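Local coordinates for protein ESSC (Geobacillus thermodenitrificans, PDB 5FWH) that is the N-terminal forkhead-associated (FHA) region of a type VII secretion ATPase of the FtsK/SpoIIIE kind, and probably helps build the secretion apparatus, at residues Trp5-Thr10 / Leu162-Gln167; Glu9-Leu14 / Asn145-Ser150. All blocks are in the same frame, centred on the assembly; numbering follows the deposited sequence.

Interaction 1: Trp5-Thr10 / Leu162-Gln167; sequences WVLYET and LCPYMQ
The type II beta turn from Cys163 to Met166, which joins strands 161-163 and 166-170 into a tight antiparallel hairpin, receives the indole of Trp5 from strand 3-8. The side chain leaves its strand with CG anti to the carbonyl carbon and beside the backbone N (chi1 -49°), which lays the six-membered ring over the turn. One face lies on the turn peptide: Tyr165 N is 3.3 Å from Trp5 CZ2, above the ring plane and offset toward its rim. Pro164 CA adds a CH-pi contact, 4.1 Å from the six-membered ring centroid and 17° off the normal. Farther along the same face, Tyr165 turns its ring edge toward the five-membered ring of Trp5, with centroids 6.0 Å apart and planes at 67°, an edge-to-face pair. The far rim of the indole meets both hairpin strands. Met166 O sits near the ring plane, 3.3 Å from Trp5 CH2, while Leu162 CB lies at the edge 4.0 Å from Trp5 CZ3. Leu14 of strand 11-16 covers the opposite face, so the indole is sandwiched between its own sheet and the turn. Trp5 NE1 is buried and has no hydrogen-bond partner in the model. Beside the indole, Leu7 CD2 touches Pro164 CG at 4.0 Å, the two side chains crossing obliquely. With an alanine here in place of Trp5, the peptide of Pro164 and Tyr165 would probably lose the surface it rests on, and a gap would open between strand 3-8 and the turn. An aromatic side chain from one beta sheet is thus seated on a hairpin turn of another, joining two beta-sandwiches, probably successive FHA-like domains, across their interface.

Interaction 2: Glu9-Leu14 / Asn145-Ser150; sequences ETYCQL and NGVQLS
Thr10-Cys12 and Gly146-Gln148 run antiparallel and are joined by a single beta bridge, with Tyr11 and Val147 as a non-hydrogen-bonded pair whose CA atoms are 4.7 Å apart. Two backbone hydrogen bonds flank this pair. Gln148 N donates almost straight to Thr10 O (2.7 Å, 169°), and Cys12 N donates to Gly146 O (2.9 Å). The bridge brings the start of strand 11-16, just after its hairpin with strand 3-8, against the short edge strand 147-148 of a second antiparallel sheet. Gly146 suits the close approach: its CA packs 3.2 Å from Cys12 O in a CA-H...O contact, and a CB there would be tight against that oxygen. At its backbone angles a CB would also press on the carbonyl O of Asn145, so a glycine fits here. On one side of the bridge, Gln148 crosses Thr10 at about a right angle. With CG anti to the backbone N (chi1 -169°) and the chain extended beyond it, Gln148 reaches past Thr10, and its OE1 comes 4.0 Å from Thr10 CG2, a loose van der Waals approach at the protein surface. Cys12 instead turns inward to a buried position, where it touches Phe143 of strand 143-144 as well as Leu7. Tyr11 and Val147 point away from the opposite backbones and lean together: Gly146 O lies at the edge of the Tyr11 ring, near its plane, and farther along that edge Tyr11 CE1 touches Val147 CG2 at 4.2 Å.

How the interactions relate
Both contacts tie the same N-terminal hairpin, strands 3-8 and 11-16, to the seven-stranded sheet of the C-terminal half, and their centres are about 7 Å apart. Interaction 1 is the partly buried one, close to the chain's centre: it has no hydrogen bond across it and relies on aromatic and apolar packing. Interaction 2 lies at the surface, where backbone hydrogen bonds do the work and most side chains are exposed. The hairpin couples them. Val6 N probably bonds to Gln13 O, Tyr8 OH probably pairs with Gln13 NE2, and Cys12, whose backbone serves the outer bridge, packs its SG beside the indole of the inner contact.

Interaction 1: Trp5-Thr10 / Leu162-Gln167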
# COMPACT_ATOMS: atom_id res chain seq x y z
N TRP A 5 -0.24 6.19 3.43
CA TRP A 5 -0.34 4.93 4.10
C TRP A 5 0.01 5.21 5.49
O TRP A 5 1.07 5.80 5.75
CB TRP A 5 0.67 4.02 3.50
CG TRP A 5 0.61 4.05 2.04
CD1 TRP A 5 0.83 5.12 1.17
CD2 TRP A 5 0.43 2.94 1.25
NE1 TRP A 5 0.78 4.72 -0.09
CE2 TRP A 5 0.47 3.38 -0.09
CE3 TRP A 5 0.18 1.62 1.52
CZ2 TRP A 5 0.26 2.54 -1.13
CZ3 TRP A 5 -0.02 0.81 0.50
CH2 TRP A 5 0.04 1.26 -0.82
N VAL A 6 -0.83 4.75 6.37
CA VAL A 6 -0.62 4.82 7.81
C VAL A 6 -0.52 3.36 8.38
O VAL A 6 -1.45 2.59 8.39
CB VAL A 6 -1.75 5.60 8.43
CG1 VAL A 6 -1.60 5.69 9.96
CG2 VAL A 6 -1.81 6.98 7.76
N LEU A 7 0.68 3.03 8.80
CA LEU A 7 1.05 1.77 9.31
C LEU A 7 1.31 1.88 10.81
O LEU A 7 2.02 2.75 11.24
CB LEU A 7 2.32 1.25 8.63
CG LEU A 7 2.15 1.06 7.10
CD1 LEU A 7 2.63 2.31 6.34
CD2 LEU A 7 2.95 -0.16 6.63
N TYR A 8 0.73 0.93 11.53
CA TYR A 8 0.86 0.82 12.99
C TYR A 8 0.37 -0.58 13.41
O TYR A 8 -0.47 -1.19 12.69
CB TYR A 8 0.02 1.91 13.66
CG TYR A 8 -1.43 1.83 13.29
CD1 TYR A 8 -1.88 2.32 12.07
CD2 TYR A 8 -2.37 1.27 14.14
CE1 TYR A 8 -3.18 2.27 11.72
CE2 TYR A 8 -3.69 1.18 13.78
CZ TYR A 8 -4.08 1.71 12.57
OH TYR A 8 -5.39 1.64 12.19
N GLU A 9 0.89 -1.09 14.55
CA GLU A 9 0.62 -2.46 14.99
C GLU A 9 0.66 -3.40 13.77
O GLU A 9 1.69 -3.45 13.11
CB GLU A 9 -0.68 -2.55 15.78
CG GLU A 9 -0.70 -1.59 16.98
CD GLU A 9 -1.62 -1.96 18.15
OE1 GLU A 9 -1.91 -3.19 18.36
OE2 GLU A 9 -2.04 -1.03 18.89
N THR A 10 -0.44 -4.09 13.47
CA THR A 10 -0.55 -5.04 12.35
C THR A 10 -1.54 -4.53 11.26
O THR A 10 -2.20 -5.32 10.57
CB THR A 10 -1.05 -6.37 12.93
OG1 THR A 10 -2.28 -6.14 13.65
CG2 THR A 10 0.03 -6.99 13.85
N LEU A 162 -2.15 -4.80 -0.06
CA LEU A 162 -1.37 -3.56 0.02
C LEU A 162 -0.02 -3.81 0.63
O LEU A 162 0.07 -4.51 1.63
CB LEU A 162 -1.98 -2.59 0.99
CG LEU A 162 -3.34 -2.00 0.78
CD1 LEU A 162 -3.61 -0.98 1.87
CD2 LEU A 162 -3.44 -1.36 -0.55
N CYS A 163 1.02 -3.21 0.07
CA CYS A 163 2.24 -2.91 0.82
C CYS A 163 2.60 -1.40 0.55
O CYS A 163 2.13 -0.86 -0.42
CB CYS A 163 3.36 -3.82 0.30
SG CYS A 163 3.42 -3.80 -1.48
N PRO A 164 3.47 -0.77 1.34
CA PRO A 164 3.93 0.59 0.94
C PRO A 164 4.21 0.78 -0.53
O PRO A 164 5.02 0.07 -1.18
CB PRO A 164 5.17 0.82 1.79
CG PRO A 164 4.71 0.20 3.06
CD PRO A 164 4.00 -1.09 2.67
N TYR A 165 3.41 1.72 -1.03
CA TYR A 165 3.40 2.24 -2.41
C TYR A 165 2.72 1.37 -3.48
O TYR A 165 2.67 1.78 -4.61
CB TYR A 165 4.78 2.71 -2.85
CG TYR A 165 5.60 3.39 -1.79
CD1 TYR A 165 5.18 4.54 -1.22
CD2 TYR A 165 6.79 2.82 -1.35
CE1 TYR A 165 5.91 5.14 -0.23
CE2 TYR A 165 7.55 3.41 -0.36
CZ TYR A 165 7.09 4.57 0.20
OH TYR A 165 7.79 5.17 1.20
N MSE A 166 2.18 0.20 -3.19
CA MSE A 166 1.54 -0.60 -4.27
C MSE A 166 0.18 -1.20 -3.88
O MSE A 166 -0.05 -1.42 -2.73
CB MSE A 166 2.59 -1.66 -4.58
CG MSE A 166 3.86 -1.21 -5.41
SE MSE A 166 4.70 -2.93 -5.94
CE MSE A 166 3.92 -3.05 -7.73
N GLN A 167 -0.68 -1.50 -4.83
CA GLN A 167 -1.92 -2.28 -4.59
C GLN A 167 -2.15 -3.28 -5.66
O GLN A 167 -1.85 -3.00 -6.83
CB GLN A 167 -3.11 -1.40 -4.64
CG GLN A 167 -3.10 -0.32 -3.63
CD GLN A 167 -4.11 0.72 -4.03
OE1 GLN A 167 -3.76 1.91 -4.25
NE2 GLN A 167 -5.38 0.25 -4.21

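Interaction 2: Glu9-Leu14 / Asn145-Ser150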
# COMPACT_ATOMS: atom_id res chain seq x y z
N GLU A 9 0.89 -1.09 14.55
CA GLU A 9 0.62 -2.46 14.99
C GLU A 9 0.66 -3.40 13.77
O GLU A 9 1.69 -3.45 13.11
CB GLU A 9 -0.68 -2.55 15.78
CG GLU A 9 -0.70 -1.59 16.98
CD GLU A 9 -1.62 -1.96 18.15
OE1 GLU A 9 -1.91 -3.19 18.36
OE2 GLU A 9 -2.04 -1.03 18.89
N THR A 10 -0.44 -4.09 13.47
CA THR A 10 -0.55 -5.04 12.35
C THR A 10 -1.54 -4.53 11.26
O THR A 10 -2.20 -5.32 10.57
CB THR A 10 -1.05 -6.37 12.93
OG1 THR A 10 -2.28 -6.14 13.65
CG2 THR A 10 0.03 -6.99 13.85
N TYR A 11 -1.71 -3.22 11.18
CA TYR A 11 -2.69 -2.59 10.30
C TYR A 11 -1.97 -1.65 9.36
O TYR A 11 -0.88 -1.17 9.68
CB TYR A 11 -3.70 -1.78 11.10
CG TYR A 11 -4.38 -2.70 12.09
CD1 TYR A 11 -5.22 -3.71 11.63
CD2 TYR A 11 -4.08 -2.63 13.46
CE1 TYR A 11 -5.80 -4.63 12.53
CE2 TYR A 11 -4.66 -3.50 14.35
CZ TYR A 11 -5.51 -4.50 13.88
OH TYR A 11 -6.06 -5.35 14.76
N CYS A 12 -2.61 -1.42 8.20
CA CYS A 12 -2.21 -0.39 7.29
C CYS A 12 -3.52 0.25 6.83
O CYS A 12 -4.39 -0.48 6.32
CB CYS A 12 -1.48 -1.01 6.11
SG CYS A 12 -0.92 0.15 4.83
N GLN A 13 -3.69 1.54 7.08
CA GLN A 13 -4.81 2.32 6.50
C GLN A 13 -4.26 3.14 5.36
O GLN A 13 -3.13 3.65 5.46
CB GLN A 13 -5.33 3.33 7.47
CG GLN A 13 -6.05 2.73 8.63
CD GLN A 13 -6.82 3.74 9.45
OE1 GLN A 13 -7.54 4.61 8.93
NE2 GLN A 13 -6.72 3.60 10.76
N LEU A 14 -5.06 3.28 4.31
CA LEU A 14 -4.76 4.06 3.11
C LEU A 14 -5.73 5.23 3.12
O LEU A 14 -6.89 5.05 3.43
CB LEU A 14 -4.91 3.15 1.89
CG LEU A 14 -4.27 3.55 0.58
CD1 LEU A 14 -2.78 3.40 0.70
CD2 LEU A 14 -4.77 2.73 -0.59
N ASN A 145 -6.79 -6.28 2.98
CA ASN A 145 -7.84 -5.38 3.46
C ASN A 145 -7.39 -4.63 4.73
O ASN A 145 -8.09 -4.62 5.72
CB ASN A 145 -9.17 -6.17 3.67
CG ASN A 145 -9.63 -6.93 2.40
OD1 ASN A 145 -10.02 -8.10 2.47
ND2 ASN A 145 -9.57 -6.27 1.26
N GLY A 146 -6.15 -4.11 4.76
CA GLY A 146 -5.69 -3.39 5.95
C GLY A 146 -5.08 -4.17 7.11
O GLY A 146 -4.63 -3.55 8.06
N VAL A 147 -5.08 -5.50 7.06
CA VAL A 147 -4.62 -6.32 8.16
C VAL A 147 -3.43 -7.21 7.75
O VAL A 147 -3.49 -8.00 6.78
CB VAL A 147 -5.72 -7.29 8.64
CG1 VAL A 147 -5.23 -8.05 9.89
CG2 VAL A 147 -7.01 -6.52 8.94
N GLN A 148 -2.34 -7.13 8.52
CA GLN A 148 -1.15 -7.90 8.16
C GLN A 148 -1.42 -9.40 8.04
O GLN A 148 -2.12 -9.95 8.84
CB GLN A 148 -0.03 -7.64 9.14
CG GLN A 148 1.30 -8.20 8.67
CD GLN A 148 2.44 -7.76 9.54
OE1 GLN A 148 2.23 -7.02 10.50
NE2 GLN A 148 3.66 -8.19 9.21
N LEU A 149 -0.88 -10.05 7.04
CA LEU A 149 -1.08 -11.47 6.84
C LEU A 149 -0.03 -12.20 7.61
O LEU A 149 1.12 -11.86 7.48
CB LEU A 149 -0.88 -11.88 5.39
CG LEU A 149 -1.92 -11.67 4.33
CD1 LEU A 149 -2.53 -10.30 4.50
CD2 LEU A 149 -1.25 -11.72 2.96
N SER A 150 -0.39 -13.24 8.37
CA SER A 150 0.62 -14.07 9.03
C SER A 150 0.74 -15.46 8.41
O SER A 150 1.63 -16.20 8.78
CB SER A 150 0.30 -14.19 10.50
OG SER A 150 -0.97 -14.80 10.69